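Type IV pilus secretin PilQ family protein (Vibrio cholerae, PDB 6W6M) probably forms the outer-membrane secretin channel through which the type IV competence pilus passes, as a ring of fourteen subunits. Local coordinates at residues A[320-331]-A[558-569]; A[459-467]-A[478-487]. All coordinates share one frame; numbering follows the deposited sequence.

Contact 1. Residues A[320-331]-A[558-569]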
# COMPACT_ATOMS: atom_id res chain seq x y z
N GLN A 320 15.09 53.64 -12.55
CA GLN A 320 15.59 52.48 -13.27
C GLN A 320 17.10 52.43 -13.15
O GLN A 320 17.77 53.46 -13.15
CB GLN A 320 15.19 52.52 -14.73
CG GLN A 320 13.73 52.38 -14.95
CD GLN A 320 13.38 52.50 -16.39
OE1 GLN A 320 12.37 51.98 -16.83
NE2 GLN A 320 14.20 53.20 -17.13
N VAL A 321 17.63 51.21 -13.06
CA VAL A 321 19.05 50.97 -12.84
C VAL A 321 19.57 50.07 -13.95
O VAL A 321 18.86 49.19 -14.44
CB VAL A 321 19.30 50.35 -11.46
CG1 VAL A 321 20.75 49.99 -11.29
CG2 VAL A 321 18.89 51.29 -10.37
N GLN A 322 20.83 50.29 -14.31
CA GLN A 322 21.55 49.49 -15.30
C GLN A 322 22.72 48.82 -14.62
O GLN A 322 23.57 49.49 -14.03
CB GLN A 322 22.02 50.39 -16.43
CG GLN A 322 22.79 49.69 -17.51
CD GLN A 322 23.39 50.67 -18.49
OE1 GLN A 322 22.92 51.80 -18.62
NE2 GLN A 322 24.44 50.25 -19.19
N ILE A 323 22.79 47.49 -14.71
CA ILE A 323 23.81 46.71 -14.01
C ILE A 323 24.66 45.96 -15.03
O ILE A 323 24.14 45.36 -15.97
CB ILE A 323 23.20 45.74 -12.97
CG1 ILE A 323 22.52 46.51 -11.85
CG2 ILE A 323 24.27 44.86 -12.36
CD1 ILE A 323 21.04 46.59 -11.99
N GLU A 324 25.98 46.03 -14.87
CA GLU A 324 26.88 45.36 -15.78
C GLU A 324 28.01 44.61 -15.09
O GLU A 324 28.84 45.20 -14.41
CB GLU A 324 27.47 46.35 -16.78
CG GLU A 324 28.37 45.69 -17.81
CD GLU A 324 28.91 46.66 -18.83
OE1 GLU A 324 28.62 47.87 -18.71
OE2 GLU A 324 29.64 46.22 -19.74
N ALA A 325 28.02 43.30 -15.28
CA ALA A 325 29.04 42.43 -14.71
C ALA A 325 30.16 42.19 -15.72
O ALA A 325 29.97 42.33 -16.92
CB ALA A 325 28.44 41.11 -14.25
N ARG A 326 31.33 41.83 -15.21
CA ARG A 326 32.47 41.59 -16.09
C ARG A 326 33.36 40.50 -15.52
O ARG A 326 33.90 40.65 -14.43
CB ARG A 326 33.29 42.87 -16.28
CG ARG A 326 34.11 42.86 -17.52
CD ARG A 326 35.11 43.97 -17.51
NE ARG A 326 35.72 44.13 -18.82
CZ ARG A 326 37.00 44.42 -19.02
NH1 ARG A 326 37.81 44.57 -17.98
NH2 ARG A 326 37.48 44.54 -20.25
N ILE A 327 33.53 39.41 -16.27
CA ILE A 327 34.31 38.27 -15.83
C ILE A 327 35.53 38.17 -16.72
O ILE A 327 35.40 38.11 -17.95
CB ILE A 327 33.49 36.97 -15.89
CG1 ILE A 327 32.36 37.02 -14.87
CG2 ILE A 327 34.37 35.77 -15.62
CD1 ILE A 327 31.37 35.93 -15.03
N VAL A 328 36.72 38.18 -16.12
CA VAL A 328 37.97 38.17 -16.86
C VAL A 328 38.84 37.02 -16.38
O VAL A 328 38.94 36.77 -15.18
CB VAL A 328 38.72 39.51 -16.69
CG1 VAL A 328 39.95 39.53 -17.54
CG2 VAL A 328 37.83 40.66 -17.05
N THR A 329 39.46 36.30 -17.32
CA THR A 329 40.39 35.25 -16.92
C THR A 329 41.61 35.23 -17.82
O THR A 329 41.52 35.46 -19.03
CB THR A 329 39.73 33.87 -16.92
OG1 THR A 329 40.63 32.93 -16.32
CG2 THR A 329 39.42 33.42 -18.30
N VAL A 330 42.77 34.94 -17.22
CA VAL A 330 44.06 34.93 -17.89
C VAL A 330 44.82 33.67 -17.50
O VAL A 330 44.86 33.29 -16.33
CB VAL A 330 44.88 36.19 -17.56
CG1 VAL A 330 46.26 36.10 -18.14
CG2 VAL A 330 44.19 37.43 -18.06
N LYS A 331 45.45 33.02 -18.48
CA LYS A 331 46.18 31.78 -18.25
C LYS A 331 47.54 31.82 -18.93
O LYS A 331 47.65 32.37 -20.03
CB LYS A 331 45.41 30.57 -18.76
CG LYS A 331 44.15 30.28 -18.03
CD LYS A 331 43.46 29.08 -18.63
CE LYS A 331 42.19 28.76 -17.87
NZ LYS A 331 41.46 27.60 -18.45
N SER A 558 47.34 31.07 -13.30
CA SER A 558 45.97 31.37 -13.69
C SER A 558 45.40 32.46 -12.80
O SER A 558 45.75 32.58 -11.63
CB SER A 558 45.09 30.12 -13.60
OG SER A 558 43.76 30.43 -13.93
N GLU A 559 44.49 33.26 -13.37
CA GLU A 559 43.90 34.35 -12.61
C GLU A 559 42.50 34.67 -13.11
O GLU A 559 42.27 34.75 -14.31
CB GLU A 559 44.78 35.59 -12.72
CG GLU A 559 44.29 36.75 -11.91
CD GLU A 559 45.22 37.92 -12.02
OE1 GLU A 559 46.22 37.80 -12.76
OE2 GLU A 559 44.96 38.95 -11.37
N LEU A 560 41.57 34.82 -12.16
CA LEU A 560 40.15 35.12 -12.48
C LEU A 560 39.70 36.32 -11.63
O LEU A 560 40.08 36.38 -10.45
CB LEU A 560 39.30 33.89 -12.18
CG LEU A 560 37.83 34.16 -11.89
CD1 LEU A 560 37.02 34.19 -13.18
CD2 LEU A 560 37.26 33.13 -10.93
N LEU A 561 38.95 37.23 -12.24
CA LEU A 561 38.43 38.41 -11.56
C LEU A 561 36.99 38.69 -11.98
O LEU A 561 36.61 38.45 -13.13
CB LEU A 561 39.27 39.65 -11.86
CG LEU A 561 40.71 39.67 -11.35
CD1 LEU A 561 41.41 40.89 -11.86
CD2 LEU A 561 40.76 39.65 -9.85
N ILE A 562 36.19 39.22 -11.05
CA ILE A 562 34.81 39.59 -11.33
C ILE A 562 34.56 41.02 -10.90
O ILE A 562 34.81 41.38 -9.74
CB ILE A 562 33.82 38.63 -10.64
CG1 ILE A 562 33.94 37.23 -11.24
CG2 ILE A 562 32.41 39.12 -10.79
CD1 ILE A 562 33.23 36.16 -10.49
N PHE A 563 34.06 41.85 -11.81
CA PHE A 563 33.73 43.25 -11.58
C PHE A 563 32.23 43.49 -11.73
O PHE A 563 31.54 42.75 -12.42
CB PHE A 563 34.44 44.20 -12.56
CG PHE A 563 35.92 44.07 -12.58
CD1 PHE A 563 36.54 43.15 -13.40
CD2 PHE A 563 36.70 44.91 -11.82
CE1 PHE A 563 37.90 43.05 -13.43
CE2 PHE A 563 38.07 44.80 -11.85
CZ PHE A 563 38.67 43.87 -12.66
N VAL A 564 31.75 44.57 -11.12
CA VAL A 564 30.37 45.01 -11.31
C VAL A 564 30.33 46.53 -11.25
O VAL A 564 31.10 47.16 -10.54
CB VAL A 564 29.41 44.37 -10.28
CG1 VAL A 564 29.75 44.79 -8.88
CG2 VAL A 564 27.99 44.74 -10.59
N THR A 565 29.42 47.11 -12.03
CA THR A 565 29.24 48.56 -12.05
C THR A 565 27.78 48.94 -12.32
O THR A 565 27.27 48.68 -13.41
CB THR A 565 30.16 49.22 -13.08
OG1 THR A 565 29.81 50.60 -13.23
CG2 THR A 565 30.07 48.54 -14.40
N PRO A 566 27.09 49.53 -11.35
CA PRO A 566 25.72 49.97 -11.56
C PRO A 566 25.65 51.43 -12.00
O PRO A 566 26.65 52.14 -12.06
CB PRO A 566 25.10 49.78 -10.18
CG PRO A 566 26.21 50.07 -9.27
CD PRO A 566 27.48 49.64 -9.94
N LYS A 567 24.44 51.85 -12.39
CA LYS A 567 24.19 53.21 -12.88
C LYS A 567 22.69 53.51 -12.87
O LYS A 567 21.89 52.68 -13.29
CB LYS A 567 24.71 53.37 -14.30
CG LYS A 567 24.80 54.81 -14.78
CD LYS A 567 25.73 55.63 -13.91
CE LYS A 567 25.88 57.05 -14.43
NZ LYS A 567 26.74 57.87 -13.54
N VAL A 568 22.32 54.70 -12.41
CA VAL A 568 20.92 55.11 -12.36
C VAL A 568 20.60 55.85 -13.64
O VAL A 568 21.29 56.81 -14.00
CB VAL A 568 20.63 55.98 -11.13
CG1 VAL A 568 19.21 56.48 -11.18
CG2 VAL A 568 20.85 55.19 -9.86
N VAL A 569 19.57 55.39 -14.35
CA VAL A 569 19.19 56.02 -15.60
C VAL A 569 18.47 57.33 -15.30
O VAL A 569 17.39 57.34 -14.71
CB VAL A 569 18.30 55.08 -16.43
CG1 VAL A 569 17.81 55.77 -17.67
CG2 VAL A 569 19.07 53.83 -16.80

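Contact 2. Residues A[459-467]-A[478-487]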
# COMPACT_ATOMS: atom_id res chain seq x y z
N LYS A 459 21.14 23.28 -15.60
CA LYS A 459 21.57 24.39 -16.43
C LYS A 459 23.09 24.51 -16.44
O LYS A 459 23.74 24.27 -15.43
CB LYS A 459 20.96 25.69 -15.96
CG LYS A 459 19.47 25.74 -16.09
CD LYS A 459 18.95 27.09 -15.66
CE LYS A 459 17.44 27.14 -15.73
NZ LYS A 459 16.92 28.41 -15.17
N ALA A 460 23.63 24.87 -17.59
CA ALA A 460 25.04 25.20 -17.75
C ALA A 460 25.08 26.48 -18.56
O ALA A 460 25.13 26.44 -19.79
CB ALA A 460 25.79 24.06 -18.41
N VAL A 461 25.02 27.62 -17.87
CA VAL A 461 24.79 28.91 -18.49
C VAL A 461 25.79 29.93 -17.96
O VAL A 461 26.42 29.73 -16.93
CB VAL A 461 23.35 29.43 -18.24
CG1 VAL A 461 22.34 28.52 -18.89
CG2 VAL A 461 23.08 29.55 -16.77
N LEU A 462 25.98 31.00 -18.73
CA LEU A 462 26.59 32.25 -18.21
C LEU A 462 25.48 33.23 -17.83
O LEU A 462 24.81 33.73 -18.74
CB LEU A 462 27.50 32.83 -19.30
CG LEU A 462 27.80 34.33 -19.19
CD1 LEU A 462 28.92 34.58 -18.19
CD2 LEU A 462 28.16 34.91 -20.55
N SER A 463 25.28 33.46 -16.53
CA SER A 463 24.07 34.12 -16.07
C SER A 463 24.36 35.23 -15.08
O SER A 463 25.31 35.17 -14.30
CB SER A 463 23.11 33.13 -15.44
OG SER A 463 23.65 32.56 -14.28
N LEU A 464 23.49 36.24 -15.11
CA LEU A 464 23.46 37.31 -14.13
C LEU A 464 22.06 37.42 -13.53
O LEU A 464 21.07 37.46 -14.26
CB LEU A 464 23.86 38.64 -14.76
CG LEU A 464 23.81 39.88 -13.87
CD1 LEU A 464 24.78 39.78 -12.72
CD2 LEU A 464 24.08 41.12 -14.68
N LYS A 465 22.00 37.47 -12.20
CA LYS A 465 20.75 37.53 -11.46
C LYS A 465 20.87 38.61 -10.40
O LYS A 465 21.75 38.51 -9.54
CB LYS A 465 20.46 36.19 -10.81
CG LYS A 465 19.07 35.69 -10.97
CD LYS A 465 19.02 34.25 -10.60
CE LYS A 465 20.05 33.47 -11.37
NZ LYS A 465 19.92 33.68 -12.83
N VAL A 466 20.00 39.62 -10.42
CA VAL A 466 20.23 40.78 -9.56
C VAL A 466 18.92 41.38 -9.05
O VAL A 466 17.88 41.35 -9.72
CB VAL A 466 21.09 41.84 -10.29
CG1 VAL A 466 20.39 42.37 -11.51
CG2 VAL A 466 21.50 42.95 -9.35
N THR A 467 19.00 41.90 -7.80
CA THR A 467 17.98 42.79 -7.21
C THR A 467 18.63 44.04 -6.62
O THR A 467 19.45 43.95 -5.69
CB THR A 467 17.16 42.08 -6.12
OG1 THR A 467 16.91 40.72 -6.49
CG2 THR A 467 15.83 42.77 -5.94
N LEU A 478 23.25 45.97 -3.70
CA LEU A 478 22.98 44.96 -4.71
C LEU A 478 22.99 43.56 -4.11
O LEU A 478 23.96 43.19 -3.43
CB LEU A 478 24.00 45.04 -5.85
CG LEU A 478 24.05 46.28 -6.73
CD1 LEU A 478 25.21 46.20 -7.67
CD2 LEU A 478 22.78 46.47 -7.51
N ASP A 479 21.93 42.79 -4.36
CA ASP A 479 21.93 41.33 -4.10
C ASP A 479 22.29 40.57 -5.38
O ASP A 479 21.47 40.57 -6.31
CB ASP A 479 20.57 40.85 -3.57
CG ASP A 479 20.33 41.20 -2.11
OD1 ASP A 479 21.32 41.45 -1.40
OD2 ASP A 479 19.15 41.21 -1.71
N LEU A 480 23.47 39.94 -5.41
CA LEU A 480 24.15 39.59 -6.69
C LEU A 480 24.30 38.07 -6.78
O LEU A 480 24.73 37.46 -5.79
CB LEU A 480 25.52 40.27 -6.71
CG LEU A 480 25.50 41.79 -6.74
CD1 LEU A 480 26.91 42.35 -6.62
CD2 LEU A 480 24.84 42.30 -8.02
N SER A 481 23.96 37.49 -7.94
CA SER A 481 24.47 36.14 -8.32
C SER A 481 25.06 36.20 -9.73
O SER A 481 24.34 36.63 -10.65
CB SER A 481 23.38 35.11 -8.23
OG SER A 481 23.71 34.11 -7.28
N VAL A 482 26.32 35.79 -9.89
CA VAL A 482 26.95 35.76 -11.25
C VAL A 482 27.61 34.40 -11.48
O VAL A 482 28.47 34.03 -10.66
CB VAL A 482 27.99 36.89 -11.39
CG1 VAL A 482 28.67 36.88 -12.75
CG2 VAL A 482 27.40 38.26 -11.09
N THR A 483 27.22 33.65 -12.52
CA THR A 483 27.80 32.34 -12.75
C THR A 483 28.28 32.19 -14.19
O THR A 483 27.83 32.89 -15.09
CB THR A 483 26.82 31.18 -12.46
OG1 THR A 483 26.02 30.90 -13.61
CG2 THR A 483 25.91 31.49 -11.30
N GLN A 484 29.18 31.23 -14.38
CA GLN A 484 29.67 30.87 -15.71
C GLN A 484 30.00 29.38 -15.74
O GLN A 484 31.13 29.00 -15.41
CB GLN A 484 30.89 31.69 -16.06
CG GLN A 484 31.29 31.56 -17.49
CD GLN A 484 32.53 32.32 -17.80
OE1 GLN A 484 32.73 32.76 -18.92
NE2 GLN A 484 33.38 32.49 -16.81
N ASP A 485 29.07 28.54 -16.17
CA ASP A 485 29.25 27.10 -16.20
C ASP A 485 29.33 26.59 -17.64
O ASP A 485 28.90 27.25 -18.58
CB ASP A 485 28.11 26.38 -15.48
CG ASP A 485 27.74 27.03 -14.18
OD1 ASP A 485 28.64 27.53 -13.48
OD2 ASP A 485 26.54 27.06 -13.86
N ARG A 486 29.87 25.39 -17.77
CA ARG A 486 30.03 24.73 -19.06
C ARG A 486 29.75 23.25 -18.92
O ARG A 486 29.60 22.73 -17.83
CB ARG A 486 31.46 24.89 -19.56
CG ARG A 486 31.87 26.30 -19.94
CD ARG A 486 33.35 26.34 -20.25
NE ARG A 486 34.15 26.02 -19.07
CZ ARG A 486 35.48 25.98 -19.04
NH1 ARG A 486 36.17 26.23 -20.14
NH2 ARG A 486 36.11 25.67 -17.92
N ARG A 487 29.68 22.56 -20.06
CA ARG A 487 29.45 21.13 -20.08
C ARG A 487 30.80 20.44 -20.03
O ARG A 487 31.70 20.79 -20.80
CB ARG A 487 28.66 20.73 -21.32
CG ARG A 487 28.62 19.27 -21.59
CD ARG A 487 28.24 19.00 -23.02
NE ARG A 487 28.18 17.57 -23.28
CZ ARG A 487 27.92 17.04 -24.47
NH1 ARG A 487 27.71 17.83 -25.51
NH2 ARG A 487 27.90 15.73 -24.62

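Contact 1. Residues A[320-331]-A[558-569]
Val330 and Glu559 open a run of hydrogen-bonded antiparallel pairs, continued by Val328 with Leu561, Arg326 with Phe563 and Glu324 with Thr565, between strand segments whose axes approach to 4.6 Å with 165° between their directions. Glu559 O takes two donors: Val330 N at 3.0 Å in the carbonyl plane, and Thr329 OG1 at 3.2 Å, which stands above that plane. With OG1 anti to the backbone N of Thr329 (chi1 -171°), the hydroxyl is turned to that oxygen.

The face carrying Val321, Ile323, Ala325 and Ile327 is aliphatic along that run and turns polar towards Thr329, Lys331 and Ser558. Ile327 uses both branches: its CG2 lies alongside Leu560 CD1 at 3.9 Å, while its CG1 meets Ile562 CG1 at 4.0 Å. Farther along, Ile323 CG2 and Val564 CG2 come within 4.1 Å, their side chains pointing the same way.

The opposite face mixes Gln322, Glu324 and Arg326 with Phe563, Val328 and Leu561. CG of Phe563 sits beside its own backbone N (chi1 -56°), turning the ring edge to the other strand; Phe563 CD1 is 3.8 Å from Arg326 O, and CE1 is 4.3 Å from Val328 CG2. Both partners lie near the ring plane, so the ring is met at its rim.

Strand 404-429 bonds to the far edge of 320-331, while strand 518-534 packs beside 558-569. Strand 496-513 covers Leu560, Ile562 and Pro566, and Arg425 of a neighbouring subunit packs on Leu561. The pair is thus an interior seam of a long sheet, consistent with a wall of the secretin barrel.

Contact 2. Residues A[459-467]-A[478-487]
Ser463 and Thr483 form a hydrogen-bonded pair in an antiparallel hairpin, Ser463 N binding Thr483 O and Thr483 N returning to Ser463 O. The same reciprocal pattern joins Lys465 to Ser481 and Thr467 to Asp479. Past the Leu462-Gln484 pair the regular pairing ends, the register slips by a residue, and one further bond runs from Asp485 N to Val461 O, nearly straight (174° at the hydrogen) although its donor stands above the carbonyl plane.

The side chain of Thr483 can be followed outward. Its CB lies 3.9 Å from Ser463 OG. OG1, placed between backbone N and carbonyl carbon (chi1 86°), hydrogen-bonds Ser463 OG at 3.0 Å; either oxygen could be the donor. Thr483 OG1 also lies 3.5 Å from Val461 O. The methyl CG2 ends 3.9 Å from Ser463 OG, so CB and both branches border on that one oxygen.

On the other face, apolar neighbours stand side by side. Leu464 CD1 packs on the CG2 branch of Val482, and at the next non-hydrogen-bonded pair Val466 CG2 meets Leu480 CD2 at 3.7 Å. Val466 CG2 also approaches Leu478 CD2 at 4.2 Å. Leu462 CD1 runs alongside the aliphatic part of Gln484, 3.9 Å from its CG.

Strand 404-429 covers Leu462, Leu464 and Val466, strand 320-347 meets Val482 and Gln484, and Arg487 makes a salt bridge to Glu489 of a neighbouring subunit. The chemistry is two-sided: a largely apolar face, with Gln484 at its end, joins this hairpin to a second sheet, as between the two walls of a secretin barrel, while the other is polar, with Thr467, Asp479, Ser481 and the exposed Lys465, and there the buried Ser463 hydroxyl is paired with that of Thr483, either able to donate.

The two contacts belong to different antiparallel sheets that lie face to face, their centres about 12 Å apart. Contact 1 joins strands remote in sequence, closing a long loop; contact 2, a local hairpin, is nested inside that loop. Their apolar faces meet directly: Ile327 CD1 packs on Val482 CG1 at 3.7 Å, and Ala325 CB approaches Leu464 CD1 at 4.2 Å. Both are partly buried, but contact 2 has the larger share of buried residues. Away from this shared interior the chemistry diverges, with charged, amide, aromatic and aliphatic side chains mixed on 320-331/558-569 and a row of hydroxyls, with Lys465 and Asp479, on 459-467/478-487.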